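PDB 5VYQ: dTDP-4-amino-4,6-dideoxyglucose formyltransferase from Mycobacterium tuberculosis CAS/NITR204, which probably transfers a formyl group from a folate cofactor to the 4-amino group of the nucleotide-linked sugar dTDP-4-amino-4,6-dideoxyglucose. Local coordinates for residues 31-36 / 81-86; 25-30 / 86-91. One frame throughout, in Å; residues are numbered along the deposited sequence. Where two conformers were deposited one is given.

Interaction 1: 31-36 / 81-86. With 0FX (dTDP-4-amino-4,6-dideoxyglucose), chain D; FON (N-{[4-({[(6R)-2-amino-5-formyl-4-oxo-1,4,5,6,7,8-hexahydropteridin-6-yl]methyl}amino)phenyl]carbonyl}-L-glutamic acid), chain C.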
loop_
_atom_site.group_PDB
_atom_site.type_symbol
_atom_site.label_atom_id
_atom_site.label_comp_id
_atom_site.label_asym_id
_atom_site.label_seq_id
_atom_site.Cartn_x
_atom_site.Cartn_y
_atom_site.Cartn_z
ATOM N N VAL A 31 -8.625 23.404 -4.733
ATOM C CA VAL A 31 -9.957 23.298 -4.174
ATOM C C VAL A 31 -10.041 23.730 -2.706
ATOM O O VAL A 31 -10.953 24.432 -2.323
ATOM C CB VAL A 31 -10.488 21.863 -4.388
ATOM C CG1 VAL A 31 -9.729 20.851 -3.536
ATOM C CG2 VAL A 31 -11.980 21.767 -4.159
ATOM N N HIS A 32 -9.064 23.334 -1.888
ATOM C CA HIS A 32 -9.074 23.697 -0.483
ATOM C C HIS A 32 -8.815 25.200 -0.335
ATOM O O HIS A 32 -9.471 25.895 0.436
ATOM C CB HIS A 32 -8.035 22.915 0.329
ATOM C CG HIS A 32 -8.028 21.451 0.037
ATOM N ND1 HIS A 32 -9.021 20.605 0.481
ATOM C CD2 HIS A 32 -7.188 20.692 -0.705
ATOM C CE1 HIS A 32 -8.774 19.378 0.048
ATOM N NE2 HIS A 32 -7.670 19.405 -0.676
ATOM N N ALA A 33 -7.837 25.706 -1.074
ATOM C CA ALA A 33 -7.460 27.101 -0.938
ATOM C C ALA A 33 -8.602 27.967 -1.472
ATOM O O ALA A 33 -8.860 29.059 -0.992
ATOM C CB ALA A 33 -6.173 27.381 -1.671
ATOM N N HIS A 34 -9.330 27.458 -2.463
ATOM C CA HIS A 34 -10.428 28.247 -3.017
ATOM C C HIS A 34 -11.572 28.365 -1.997
ATOM O O HIS A 34 -12.184 29.417 -1.809
ATOM C CB HIS A 34 -10.933 27.609 -4.297
ATOM C CG HIS A 34 -12.166 28.267 -4.806
ATOM N ND1 HIS A 34 -13.416 27.797 -4.495
ATOM C CD2 HIS A 34 -12.353 29.383 -5.546
ATOM C CE1 HIS A 34 -14.328 28.567 -5.052
ATOM N NE2 HIS A 34 -13.710 29.547 -5.688
ATOM N N ALA A 35 -11.868 27.272 -1.308
ATOM C CA ALA A 35 -12.880 27.309 -0.250
ATOM C C ALA A 35 -12.522 28.283 0.851
ATOM O O ALA A 35 -13.370 28.970 1.405
ATOM C CB ALA A 35 -13.113 25.916 0.329
ATOM N N LEU A 36 -11.235 28.349 1.192
ATOM C CA LEU A 36 -10.783 29.326 2.161
ATOM C C LEU A 36 -10.968 30.761 1.650
ATOM O O LEU A 36 -11.455 31.622 2.399
ATOM C CB LEU A 36 -9.311 29.049 2.487
ATOM C CG LEU A 36 -8.555 29.969 3.433
ATOM C CD1 LEU A 36 -9.209 29.985 4.805
ATOM C CD2 LEU A 36 -7.129 29.493 3.580
ATOM N N SER A 81 -1.927 35.043 -3.795
ATOM C CA SER A 81 -1.826 33.719 -4.411
ATOM C C SER A 81 -2.208 32.676 -3.365
ATOM O O SER A 81 -1.470 32.450 -2.389
ATOM C CB SER A 81 -0.416 33.475 -4.938
ATOM O OG SER A 81 -0.153 32.085 -5.186
ATOM N N PHE A 82 -3.382 32.071 -3.562
ATOM C CA PHE A 82 -3.843 30.947 -2.779
ATOM C C PHE A 82 -3.602 29.718 -3.643
ATOM O O PHE A 82 -4.527 29.154 -4.215
ATOM C CB PHE A 82 -5.306 31.149 -2.371
ATOM C CG PHE A 82 -5.533 31.965 -1.122
ATOM C CD1 PHE A 82 -4.663 32.939 -0.715
ATOM C CD2 PHE A 82 -6.664 31.751 -0.356
ATOM C CE1 PHE A 82 -4.913 33.698 0.420
ATOM C CE2 PHE A 82 -6.916 32.489 0.798
ATOM C CZ PHE A 82 -6.054 33.497 1.165
ATOM N N HIS A 83 -2.317 29.336 -3.767
ATOM C CA HIS A 83 -1.930 28.238 -4.614
ATOM C C HIS A 83 -2.298 28.509 -6.069
ATOM O O HIS A 83 -2.878 27.651 -6.763
ATOM C CB HIS A 83 -2.558 26.890 -4.236
ATOM C CG HIS A 83 -2.358 26.405 -2.826
ATOM N ND1 HIS A 83 -2.402 25.055 -2.537
ATOM C CD2 HIS A 83 -2.212 27.039 -1.636
ATOM C CE1 HIS A 83 -2.282 24.882 -1.231
ATOM N NE2 HIS A 83 -2.136 26.067 -0.667
ATOM N N CYS A 84 -2.001 29.711 -6.555
ATOM C CA CYS A 84 -2.089 30.002 -7.965
ATOM C C CYS A 84 -0.930 29.346 -8.693
ATOM O O CYS A 84 0.224 29.535 -8.309
ATOM C CB CYS A 84 -2.015 31.524 -8.170
ATOM S SG CYS A 84 -2.101 32.024 -9.887
ATOM N N LYS A 85 -1.220 28.607 -9.750
ATOM C CA LYS A 85 -0.168 27.885 -10.468
ATOM C C LYS A 85 0.539 28.745 -11.515
ATOM O O LYS A 85 1.667 28.399 -11.907
ATOM C CB LYS A 85 -0.706 26.595 -11.146
ATOM C CG LYS A 85 -1.123 25.514 -10.171
ATOM C CD LYS A 85 -0.030 24.478 -9.894
ATOM C CE LYS A 85 -0.423 23.275 -9.023
ATOM N NZ LYS A 85 -1.751 22.665 -9.310
ATOM N N GLN A 86 -0.085 29.864 -11.886
ATOM C CA GLN A 86 0.498 30.777 -12.882
ATOM C C GLN A 86 1.536 31.692 -12.215
ATOM O O GLN A 86 1.202 32.373 -11.247
ATOM C CB GLN A 86 -0.612 31.615 -13.491
ATOM C CG GLN A 86 -0.062 32.517 -14.589
ATOM C CD GLN A 86 -1.153 33.124 -15.461
ATOM O OE1 GLN A 86 -2.278 33.364 -15.012
ATOM N NE2 GLN A 86 -0.780 33.466 -16.706
HETATM O O4P 0FX D . -0.927 22.165 -3.062
HETATM P P2 0FX D . -0.833 22.698 -4.451
HETATM O O3P 0FX D . -1.950 23.614 -4.897
HETATM O O1G 0FX D . 0.657 23.321 -4.471
HETATM C C1G 0FX D . 1.414 23.451 -5.661
HETATM C C2G 0FX D . 2.886 23.544 -5.238
HETATM O O2G 0FX D . 3.160 22.362 -4.473
HETATM C C3G 0FX D . 3.081 24.768 -4.327
HETATM O O3G 0FX D . 4.407 24.795 -3.744
HETATM C C4G 0FX D . 2.678 26.021 -5.094
HETATM N N4A 0FX D . 2.822 27.155 -4.151
HETATM C C5G 0FX D . 1.238 25.857 -5.584
HETATM C C6G 0FX D . 0.960 26.960 -6.603
HETATM O O5G 0FX D . 1.010 24.650 -6.333
HETATM O OPP 0FX D . -0.666 21.514 -5.530
HETATM P P 0FX D . -1.748 20.449 -6.080
HETATM O O1P 0FX D . -1.432 20.259 -7.513
HETATM O O2P 0FX D . -3.120 20.850 -5.600
HETATM O O5 0FX D . -1.395 19.088 -5.308
HETATM C C5 0FX D . -1.676 18.918 -3.938
HETATM C C4 0FX D . -0.936 17.696 -3.431
HETATM O O4 0FX D . -1.459 16.553 -4.104
HETATM C C3 0FX D . 0.561 17.619 -3.723
HETATM O O3 0FX D . 1.312 18.301 -2.711
HETATM C C2 0FX D . 0.899 16.141 -3.727
HETATM C C1 0FX D . -0.401 15.604 -4.283
HETATM N N11 0FX D . -0.301 15.311 -5.718
HETATM C C61 0FX D . -0.832 16.076 -6.695
HETATM C C51 0FX D . -0.729 15.714 -8.024
HETATM C C5A 0FX D . -1.299 16.621 -9.085
HETATM C C21 0FX D . 0.220 14.077 -6.099
HETATM O O21 0FX D . 0.692 13.295 -5.157
HETATM N N31 0FX D . 0.347 13.699 -7.372
HETATM C C41 0FX D . -0.178 14.491 -8.334
HETATM O O41 0FX D . -0.062 14.071 -9.610
HETATM N N1 FON C . 5.002 34.041 -8.802
HETATM C C2 FON C . 6.209 34.359 -8.346
HETATM N NA2 FON C . 6.886 35.369 -8.964
HETATM N N3 FON C . 6.734 33.678 -7.315
HETATM C C4 FON C . 6.092 32.661 -6.690
HETATM O O4 FON C . 6.601 32.072 -5.707
HETATM C C4A FON C . 4.738 32.308 -7.151
HETATM N N5 FON C . 3.943 31.259 -6.659
HETATM C C6 FON C . 2.982 30.713 -7.631
HETATM C C7 FON C . 2.112 31.874 -8.121
HETATM N N8 FON C . 2.973 32.865 -8.718
HETATM C C8A FON C . 4.219 33.096 -8.264
HETATM C C9 FON C . 3.654 29.935 -8.784
HETATM N N10 FON C . 4.296 28.740 -8.242
HETATM C C11 FON C . 6.407 25.980 -10.528
HETATM C C12 FON C . 6.334 25.857 -9.141
HETATM C C13 FON C . 5.621 26.792 -8.399
HETATM C C14 FON C . 4.961 27.844 -9.023
HETATM C C15 FON C . 5.024 27.982 -10.405
HETATM C C16 FON C . 5.750 27.051 -11.149
HETATM C C FON C . 7.200 24.937 -11.325
HETATM O O FON C . 7.618 23.873 -10.820
HETATM N N FON C . 7.412 25.190 -12.620
HETATM C CA FON C . 8.067 24.256 -13.536
HETATM C CB FON C . 7.200 23.937 -14.765
HETATM C CG FON C . 5.871 23.327 -14.304
HETATM C CD FON C . 5.066 22.561 -15.335
HETATM O OE1 FON C . 5.657 22.069 -16.319
HETATM O OE2 FON C . 3.832 22.407 -15.139
HETATM C CT FON C . 9.395 24.822 -13.942
HETATM O O1 FON C . 10.211 23.996 -14.417
HETATM O O2 FON C . 9.625 26.046 -13.778
HETATM C CP1 FON C . 4.085 30.806 -5.485
HETATM O O3 FON C . 3.409 29.873 -5.069
#
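At the carboxyl end of the parallel strands of the formyltransferase sheet, where the nucleotide-sugar and folate pockets meet, the first turn of helix 31-43 packs on the end of strand 78-82. Ala33 carries much of the packing: its CB lies 3.9 Å from Phe82 CB. The same methyl sits over one face of the His83 imidazole, 4.2 Å from the ring centroid and 18° off its normal, a CH-pi contact displaced toward the ring's rim. One turn on, Leu36 crosses the Phe82 side chain at about a right angle, with Leu36 CG 4.0 Å from Phe82 CE2; the backbone carbonyl of Ala33 lies at the edge of that ring, in its plane.

His83 turns back beside its own backbone N (chi1 -55°), which places the imidazole between helix and ligand. Its ND1 donates to 0FX O3P at 2.8 Å with an N-H...O angle of 146°, and its NE2 is hydrogen-bonded to Glu166 of helix 155-179. Two residues later, Lys85 NZ reaches the other phosphate through O1P at 3.0 Å.

Gripped at both nitrogens and covered on one face by a methyl, the imidazole has little freedom to rotate. The Glu166 carboxylate would probably favour a protonated ring, which together with Lys85 would offset the charge of the diphosphate.

Interaction 2: 25-30 / 86-91. With FON (N-{[4-({[(6R)-2-amino-5-formyl-4-oxo-1,4,5,6,7,8-hexahydropteridin-6-yl]methyl}amino)phenyl]carbonyl}-L-glutamic acid), chain C; 0FX (dTDP-4-amino-4,6-dideoxyglucose), chain D.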
loop_
_atom_site.group_PDB
_atom_site.type_symbol
_atom_site.label_atom_id
_atom_site.label_comp_id
_atom_site.label_asym_id
_atom_site.label_seq_id
_atom_site.Cartn_x
_atom_site.Cartn_y
_atom_site.Cartn_z
ATOM N N LEU A 25 -7.506 41.019 -4.685
ATOM C CA LEU A 25 -7.696 39.942 -5.647
ATOM C C LEU A 25 -7.058 38.663 -5.101
ATOM O O LEU A 25 -5.890 38.698 -4.695
ATOM C CB LEU A 25 -6.991 40.330 -6.918
ATOM C CG LEU A 25 -6.915 39.249 -8.010
ATOM C CD1 LEU A 25 -8.323 38.896 -8.476
ATOM C CD2 LEU A 25 -6.061 39.750 -9.174
ATOM N N ILE A 26 -7.799 37.571 -5.116
ATOM C CA ILE A 26 -7.259 36.234 -4.822
ATOM C C ILE A 26 -7.264 35.415 -6.100
ATOM O O ILE A 26 -8.301 35.297 -6.755
ATOM C CB ILE A 26 -8.023 35.501 -3.737
ATOM C CG1 ILE A 26 -8.052 36.382 -2.475
ATOM C CG2 ILE A 26 -7.346 34.144 -3.466
ATOM C CD1 ILE A 26 -8.589 35.685 -1.247
ATOM N N LEU A 27 -6.109 34.868 -6.429
ATOM C CA LEU A 27 -5.920 33.922 -7.524
ATOM C C LEU A 27 -5.679 32.578 -6.848
ATOM O O LEU A 27 -4.784 32.418 -6.001
ATOM C CB LEU A 27 -4.761 34.338 -8.416
ATOM C CG LEU A 27 -5.214 35.555 -9.260
ATOM C CD1 LEU A 27 -4.028 36.447 -9.516
ATOM C CD2 LEU A 27 -5.830 34.943 -10.506
ATOM N N THR A 28 -6.442 31.571 -7.245
ATOM C CA THR A 28 -6.352 30.246 -6.631
ATOM C C THR A 28 -6.693 29.128 -7.618
ATOM O O THR A 28 -7.665 29.228 -8.362
ATOM C CB THR A 28 -7.292 30.191 -5.417
ATOM O OG1 THR A 28 -7.182 28.938 -4.739
ATOM C CG2 THR A 28 -8.740 30.474 -5.780
ATOM N N ASP A 29 -5.895 28.072 -7.606
ATOM C CA ASP A 29 -6.071 26.922 -8.486
ATOM C C ASP A 29 -6.258 25.606 -7.716
ATOM O O ASP A 29 -6.107 24.518 -8.286
ATOM C CB ASP A 29 -4.881 26.801 -9.437
ATOM C CG ASP A 29 -4.872 27.882 -10.487
ATOM O OD1 ASP A 29 -5.957 28.263 -10.955
ATOM O OD2 ASP A 29 -3.764 28.344 -10.848
ATOM N N ASN A 30 -6.529 25.690 -6.424
ATOM C CA ASN A 30 -6.607 24.542 -5.507
ATOM C C ASN A 30 -7.960 24.562 -4.789
ATOM O O ASN A 30 -8.421 25.588 -4.306
ATOM C CB ASN A 30 -5.441 24.603 -4.505
ATOM C CG ASN A 30 -5.500 23.531 -3.442
ATOM O OD1 ASN A 30 -6.246 23.648 -2.483
ATOM N ND2 ASN A 30 -4.675 22.499 -3.581
ATOM N N GLN A 86 -0.085 29.864 -11.886
ATOM C CA GLN A 86 0.498 30.777 -12.882
ATOM C C GLN A 86 1.536 31.692 -12.215
ATOM O O GLN A 86 1.202 32.373 -11.247
ATOM C CB GLN A 86 -0.612 31.615 -13.491
ATOM C CG GLN A 86 -0.062 32.517 -14.589
ATOM C CD GLN A 86 -1.153 33.124 -15.461
ATOM O OE1 GLN A 86 -2.278 33.364 -15.012
ATOM N NE2 GLN A 86 -0.780 33.466 -16.706
ATOM N N ARG A 87 2.770 31.734 -12.712
ATOM C CA ARG A 87 3.782 32.621 -12.154
ATOM C C ARG A 87 3.360 34.074 -12.375
ATOM O O ARG A 87 2.785 34.423 -13.401
ATOM C CB ARG A 87 5.159 32.354 -12.789
ATOM C CG ARG A 87 6.316 32.909 -11.982
ATOM C CD ARG A 87 7.620 32.240 -12.357
ATOM N NE ARG A 87 8.738 32.765 -11.591
ATOM C CZ ARG A 87 9.860 32.080 -11.454
ATOM N NH1 ARG A 87 10.878 32.565 -10.766
ATOM N NH2 ARG A 87 9.943 30.878 -12.007
ATOM N N PHE A 88 3.631 34.920 -11.388
ATOM C CA PHE A 88 3.321 36.349 -11.429
ATOM C C PHE A 88 4.544 36.987 -12.085
ATOM O O PHE A 88 5.664 36.847 -11.572
ATOM C CB PHE A 88 3.141 36.909 -10.024
ATOM C CG PHE A 88 1.844 36.523 -9.325
ATOM C CD1 PHE A 88 1.520 37.167 -8.148
ATOM C CD2 PHE A 88 0.917 35.599 -9.837
ATOM C CE1 PHE A 88 0.358 36.886 -7.428
ATOM C CE2 PHE A 88 -0.237 35.313 -9.131
ATOM C CZ PHE A 88 -0.541 35.953 -7.939
ATOM N N PRO A 89 4.335 37.714 -13.173
ATOM C CA PRO A 89 5.492 38.396 -13.750
ATOM C C PRO A 89 5.993 39.588 -12.963
ATOM O O PRO A 89 5.289 40.112 -12.081
ATOM C CB PRO A 89 4.972 38.877 -15.094
ATOM C CG PRO A 89 3.516 39.071 -14.855
ATOM C CD PRO A 89 3.094 37.980 -13.920
ATOM N N ALA A 90 7.200 40.025 -13.341
ATOM C CA ALA A 90 7.821 41.155 -12.671
ATOM C C ALA A 90 6.878 42.356 -12.594
ATOM O O ALA A 90 6.762 42.975 -11.544
ATOM C CB ALA A 90 9.135 41.533 -13.370
ATOM N N ALA A 91 6.186 42.700 -13.681
ATOM C CA ALA A 91 5.380 43.923 -13.653
ATOM C C ALA A 91 4.250 43.857 -12.610
ATOM O O ALA A 91 3.823 44.879 -12.069
ATOM C CB ALA A 91 4.808 44.255 -15.020
HETATM N N1 FON C . 5.002 34.041 -8.802
HETATM C C2 FON C . 6.209 34.359 -8.346
HETATM N NA2 FON C . 6.886 35.369 -8.964
HETATM N N3 FON C . 6.734 33.678 -7.315
HETATM C C4 FON C . 6.092 32.661 -6.690
HETATM O O4 FON C . 6.601 32.072 -5.707
HETATM C C4A FON C . 4.738 32.308 -7.151
HETATM N N5 FON C . 3.943 31.259 -6.659
HETATM C C6 FON C . 2.982 30.713 -7.631
HETATM C C7 FON C . 2.112 31.874 -8.121
HETATM N N8 FON C . 2.973 32.865 -8.718
HETATM C C8A FON C . 4.219 33.096 -8.264
HETATM C C9 FON C . 3.654 29.935 -8.784
HETATM N N10 FON C . 4.296 28.740 -8.242
HETATM C C11 FON C . 6.407 25.980 -10.528
HETATM C C12 FON C . 6.334 25.857 -9.141
HETATM C C13 FON C . 5.621 26.792 -8.399
HETATM C C14 FON C . 4.961 27.844 -9.023
HETATM C C15 FON C . 5.024 27.982 -10.405
HETATM C C16 FON C . 5.750 27.051 -11.149
HETATM C C FON C . 7.200 24.937 -11.325
HETATM O O FON C . 7.618 23.873 -10.820
HETATM N N FON C . 7.412 25.190 -12.620
HETATM C CA FON C . 8.067 24.256 -13.536
HETATM C CB FON C . 7.200 23.937 -14.765
HETATM C CG FON C . 5.871 23.327 -14.304
HETATM C CD FON C . 5.066 22.561 -15.335
HETATM O OE1 FON C . 5.657 22.069 -16.319
HETATM O OE2 FON C . 3.832 22.407 -15.139
HETATM C CT FON C . 9.395 24.822 -13.942
HETATM O O1 FON C . 10.211 23.996 -14.417
HETATM O O2 FON C . 9.625 26.046 -13.778
HETATM C CP1 FON C . 4.085 30.806 -5.485
HETATM O O3 FON C . 3.409 29.873 -5.069
HETATM O O4P 0FX D . -0.927 22.165 -3.062
HETATM P P2 0FX D . -0.833 22.698 -4.451
HETATM O O3P 0FX D . -1.950 23.614 -4.897
HETATM O O1G 0FX D . 0.657 23.321 -4.471
HETATM C C1G 0FX D . 1.414 23.451 -5.661
HETATM C C2G 0FX D . 2.886 23.544 -5.238
HETATM O O2G 0FX D . 3.160 22.362 -4.473
HETATM C C3G 0FX D . 3.081 24.768 -4.327
HETATM O O3G 0FX D . 4.407 24.795 -3.744
HETATM C C4G 0FX D . 2.678 26.021 -5.094
HETATM N N4A 0FX D . 2.822 27.155 -4.151
HETATM C C5G 0FX D . 1.238 25.857 -5.584
HETATM C C6G 0FX D . 0.960 26.960 -6.603
HETATM O O5G 0FX D . 1.010 24.650 -6.333
HETATM O OPP 0FX D . -0.666 21.514 -5.530
HETATM P P 0FX D . -1.748 20.449 -6.080
HETATM O O1P 0FX D . -1.432 20.259 -7.513
HETATM O O2P 0FX D . -3.120 20.850 -5.600
HETATM O O5 0FX D . -1.395 19.088 -5.308
HETATM C C5 0FX D . -1.676 18.918 -3.938
HETATM C C4 0FX D . -0.936 17.696 -3.431
HETATM O O4 0FX D . -1.459 16.553 -4.104
HETATM C C3 0FX D . 0.561 17.619 -3.723
HETATM O O3 0FX D . 1.312 18.301 -2.711
HETATM C C2 0FX D . 0.899 16.141 -3.727
HETATM C C1 0FX D . -0.401 15.604 -4.283
HETATM N N11 0FX D . -0.301 15.311 -5.718
HETATM C C61 0FX D . -0.832 16.076 -6.695
HETATM C C51 0FX D . -0.729 15.714 -8.024
HETATM C C5A 0FX D . -1.299 16.621 -9.085
HETATM C C21 0FX D . 0.220 14.077 -6.099
HETATM O O21 0FX D . 0.692 13.295 -5.157
HETATM N N31 0FX D . 0.347 13.699 -7.372
HETATM C C41 0FX D . -0.178 14.491 -8.334
HETATM O O41 0FX D . -0.062 14.071 -9.610
#
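Apolar packing is the direct link between Leu27, on strand 24-28, and Phe88, in the loop that leads into helix 90-95. Leu27 CD1 lies 3.9 Å from Phe88 CZ, with CE2 almost as near, so a single methyl branch meets the far end of the ring. The Phe88 CB does not point at the strand; with CG opposite its own carbonyl carbon (chi1 -74°), the ring swings back to reach it. Toward the ligand, Phe88 CD2 comes within 3.6 Å of N8 of the folate, so the ring fits between the strand and the bound folinic acid.

Beside this core, Asp29 and Gln86 approach each other without bonding, and their polar partners lie outside the two segments. Asp29 OD2 accepts a hydrogen bond from Lys85 N and is also hydrogen-bonded to Ser52 OG. The Gln86 amide is held by Val65 and Asp64.

Ligand bonds come from both segments. FON NA2 donates to Phe88 O at 3.2 Å, nearly straight at 175°, whereas the bond from FON N8 to Gln86 O is weak and bent to 121°. Asn30 works at both ends of its amide: ND2 donates to 0FX O2P at 3.0 Å and weakly to O3P, and OD1 caps the start of helix 31-43 at Ala33 N.

Backbone carbonyls that meet the pterin at its 2-amino group (Phe88 O) and, weakly, at N8 of the reduced ring (Gln86 O), beside a strand-to-helix turn that meets a diphosphate, are consistent with the Rossmann-like formyltransferase domain and its folate site.

How the interactions relate
From the N terminus, strand 24-28 runs through Asp29 and Asn30 into helix 31-43, so the first segments of both interactions are consecutive. The chain then passes through strand 47-50 and helix 65-75 before strand 78-82 returns beside strand 24-28. Here interaction 1 closes its loop of 44 residues; interaction 2 closes the larger one of 55 residues around it, and Gln86 belongs to both. Their centres lie 9 Å apart. A direct bridge supports the coupling: Thr28 OG1 is 2.7 Å from Phe82 O, a probable hydrogen bond. Together they tie the sheet, helix 31-43 and the approach to helix 90-95 around 0FX and FON.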